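Local coordinates for protein dipicolinate synthase subunit A (PDB 3D4O) that probably makes dipicolinate together with a partner subunit, as an oxidoreductase with two Rossmann-type domains that is likely to use a nicotinamide cofactor, at residues L161-V166 and S188-R193. Numbering follows the deposited sequence.
Sequences LGLGRV and SDLLAR
The side chain of Leu163 meets helix 188-196 through one methyl, CD2, and its carbonyl oxygen also touches Leu190. Leu163 CD2 lies 4.0 Å from Leu190 CD2. Arg193 CG is 3.9 Å from Leu163 CD2. The same methyl approaches a backbone oxygen, with Leu163 CD2 and Leu190 O 4.0 Å apart. Leu190 CD2 in turn sits 3.7 Å from Leu163 O. No hydrogen bond joins the two segments; the contact is van der Waals. CB of Leu163 points toward the helix, and CG stands anti to the nitrogen (chi1 -164°). Of the two branches, CD2 faces the helix while CD1 turns away. The side chains of Leu163 and Arg193 cross at about a right angle. Arg193 gives only the start of its chain, CB and CG. Bends at chi2 and chi3 then lead its guanidinium away, and NH1 forms a salt bridge with Glu196. Leu163 lies in the turn between strand 157-161 and helix 165-176. Gly162 and Gly164 in this turn, with Gly167 at the start of the helix, fit the GxGxxG pattern of a Rossmann fold, consistent with a dinucleotide-binding loop. The contact joins this loop to helix 188-196, which follows the neighbouring parallel strand 180-185. Farther out, Met168 of helix 165-176 touches both Leu163 and Arg193.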
ATOM      1  N   LEU C 161      17.314  -2.790   6.623  1.00 37.39           N
ATOM      2  CA  LEU C 161      18.375  -3.375   7.454  1.00 37.44           C
ATOM      3  C   LEU C 161      18.446  -4.842   7.088  1.00 38.14           C
ATOM      4  O   LEU C 161      17.476  -5.587   7.263  1.00 38.41           O
ATOM      5  CB  LEU C 161      18.087  -3.203   8.935  1.00 38.00           C
ATOM      6  CG  LEU C 161      17.871  -1.755   9.376  1.00 38.46           C
ATOM      7  CD1 LEU C 161      17.597  -1.698  10.884  1.00 32.78           C
ATOM      8  CD2 LEU C 161      19.019  -0.825   9.009  1.00 35.22           C
ATOM      9  N   GLY C 162      19.568  -5.193   6.475  1.00 36.91           N
ATOM     10  CA  GLY C 162      19.854  -6.553   6.028  1.00 37.24           C
ATOM     11  C   GLY C 162      19.727  -6.722   4.538  1.00 38.17           C
ATOM     12  O   GLY C 162      18.818  -6.167   3.917  1.00 37.56           O
ATOM     13  N   LEU C 163      20.679  -7.440   3.948  1.00 36.87           N
ATOM     14  CA  LEU C 163      20.598  -7.706   2.539  1.00 38.70           C
ATOM     15  C   LEU C 163      20.583  -9.227   2.302  1.00 40.67           C
ATOM     16  O   LEU C 163      21.271  -9.779   1.431  1.00 42.14           O
ATOM     17  CB  LEU C 163      21.661  -7.000   1.723  1.00 37.10           C
ATOM     18  CG  LEU C 163      21.245  -7.015   0.246  1.00 37.72           C
ATOM     19  CD1 LEU C 163      20.467  -5.727  -0.171  1.00 32.82           C
ATOM     20  CD2 LEU C 163      22.440  -7.171  -0.613  1.00 35.16           C
ATOM     21  N   GLY C 164      19.777  -9.880   3.122  1.00 39.48           N
ATOM     22  CA  GLY C 164      19.511 -11.300   2.941  1.00 38.59           C
ATOM     23  C   GLY C 164      18.470 -11.500   1.842  1.00 37.60           C
ATOM     24  O   GLY C 164      18.203 -10.597   1.021  1.00 36.06           O
ATOM     25  N   ARG C 165      17.841 -12.666   1.872  1.00 36.05           N
ATOM     26  CA  ARG C 165      16.891 -13.061   0.817  1.00 35.92           C
ATOM     27  C   ARG C 165      15.725 -12.106   0.725  1.00 36.57           C
ATOM     28  O   ARG C 165      15.247 -11.785  -0.361  1.00 38.31           O
ATOM     29  CB  ARG C 165      16.414 -14.514   1.011  1.00 37.06           C
ATOM     30  CG  ARG C 165      17.581 -15.551   0.971  1.00 40.32           C
ATOM     31  CD  ARG C 165      17.243 -16.911   1.577  1.00 46.30           C
ATOM     32  NE  ARG C 165      16.609 -16.795   2.892  1.00 48.44           N
ATOM     33  CZ  ARG C 165      16.125 -17.817   3.591  1.00 47.78           C
ATOM     34  NH1 ARG C 165      16.217 -19.053   3.137  1.00 45.85           N
ATOM     35  NH2 ARG C 165      15.536 -17.596   4.749  1.00 47.18           N
ATOM     36  N   VAL C 166      15.283 -11.593   1.857  1.00 35.40           N
ATOM     37  CA  VAL C 166      14.131 -10.720   1.819  1.00 36.74           C
ATOM     38  C   VAL C 166      14.519  -9.259   1.572  1.00 36.71           C
ATOM     39  O   VAL C 166      13.876  -8.514   0.798  1.00 38.08           O
ATOM     40  CB  VAL C 166      13.365 -10.773   3.126  1.00 37.78           C
ATOM     41  CG1 VAL C 166      12.230  -9.730   3.108  1.00 35.67           C
ATOM     42  CG2 VAL C 166      12.827 -12.227   3.370  1.00 36.61           C
ATOM     43  N   SER C 188      31.041  -7.184   3.945  1.00 36.17           N
ATOM     44  CA  SER C 188      31.619  -6.335   2.899  1.00 37.30           C
ATOM     45  C   SER C 188      31.087  -6.673   1.505  1.00 37.45           C
ATOM     46  O   SER C 188      30.922  -5.797   0.661  1.00 38.91           O
ATOM     47  CB  SER C 188      33.152  -6.396   2.925  1.00 37.73           C
ATOM     48  OG  SER C 188      33.628  -7.726   2.700  1.00 40.22           O
ATOM     49  N   ASP C 189      30.799  -7.947   1.276  1.00 36.80           N
ATOM     50  CA  ASP C 189      30.336  -8.368  -0.050  1.00 37.33           C
ATOM     51  C   ASP C 189      28.948  -7.804  -0.234  1.00 37.27           C
ATOM     52  O   ASP C 189      28.603  -7.291  -1.304  1.00 37.12           O
ATOM     53  CB  ASP C 189      30.395  -9.891  -0.281  1.00 37.64           C
ATOM     54  CG  ASP C 189      29.563 -10.660   0.691  1.00 38.54           C
ATOM     55  OD1 ASP C 189      29.609 -10.305   1.882  1.00 43.10           O
ATOM     56  OD2 ASP C 189      28.894 -11.625   0.272  1.00 40.83           O
ATOM     57  N   LEU C 190      28.172  -7.829   0.845  1.00 37.19           N
ATOM     58  CA  LEU C 190      26.799  -7.322   0.796  1.00 37.12           C
ATOM     59  C   LEU C 190      26.762  -5.802   0.623  1.00 36.43           C
ATOM     60  O   LEU C 190      25.871  -5.260  -0.051  1.00 34.34           O
ATOM     61  CB  LEU C 190      25.955  -7.743   2.015  1.00 38.08           C
ATOM     62  CG  LEU C 190      25.673  -9.245   2.177  1.00 39.91           C
ATOM     63  CD1 LEU C 190      24.868  -9.520   3.455  1.00 41.18           C
ATOM     64  CD2 LEU C 190      24.982  -9.791   0.969  1.00 34.05           C
ATOM     65  N   LEU C 191      27.720  -5.127   1.253  1.00 35.66           N
ATOM     66  CA  LEU C 191      27.796  -3.658   1.181  1.00 34.21           C
ATOM     67  C   LEU C 191      28.191  -3.275  -0.246  1.00 34.26           C
ATOM     68  O   LEU C 191      27.732  -2.269  -0.808  1.00 36.18           O
ATOM     69  CB  LEU C 191      28.801  -3.097   2.190  1.00 32.52           C
ATOM     70  CG  LEU C 191      28.416  -3.300   3.650  1.00 31.09           C
ATOM     71  CD1 LEU C 191      29.634  -3.017   4.583  1.00 30.57           C
ATOM     72  CD2 LEU C 191      27.147  -2.455   4.033  1.00 29.44           C
ATOM     73  N   ALA C 192      29.002  -4.137  -0.835  1.00 33.15           N
ATOM     74  CA  ALA C 192      29.447  -3.953  -2.223  1.00 32.58           C
ATOM     75  C   ALA C 192      28.246  -4.084  -3.139  1.00 33.97           C
ATOM     76  O   ALA C 192      28.061  -3.292  -4.058  1.00 34.17           O
ATOM     77  CB  ALA C 192      30.482  -4.968  -2.618  1.00 27.84           C
ATOM     78  N   ARG C 193      27.436  -5.110  -2.863  1.00 33.60           N
ATOM     79  CA  ARG C 193      26.250  -5.422  -3.673  1.00 32.38           C
ATOM     80  C   ARG C 193      25.248  -4.267  -3.631  1.00 33.58           C
ATOM     81  O   ARG C 193      24.665  -3.862  -4.650  1.00 32.94           O
ATOM     82  CB  ARG C 193      25.606  -6.739  -3.213  1.00 32.05           C
ATOM     83  CG  ARG C 193      24.366  -7.241  -4.008  1.00 33.85           C
ATOM     84  CD  ARG C 193      24.542  -7.311  -5.531  1.00 34.82           C
ATOM     85  NE  ARG C 193      25.485  -8.350  -5.907  1.00 35.61           N
ATOM     86  CZ  ARG C 193      26.071  -8.419  -7.081  1.00 36.00           C
ATOM     87  NH1 ARG C 193      25.871  -7.471  -7.965  1.00 33.15           N
ATOM     88  NH2 ARG C 193      26.930  -9.381  -7.322  1.00 34.00           N
TER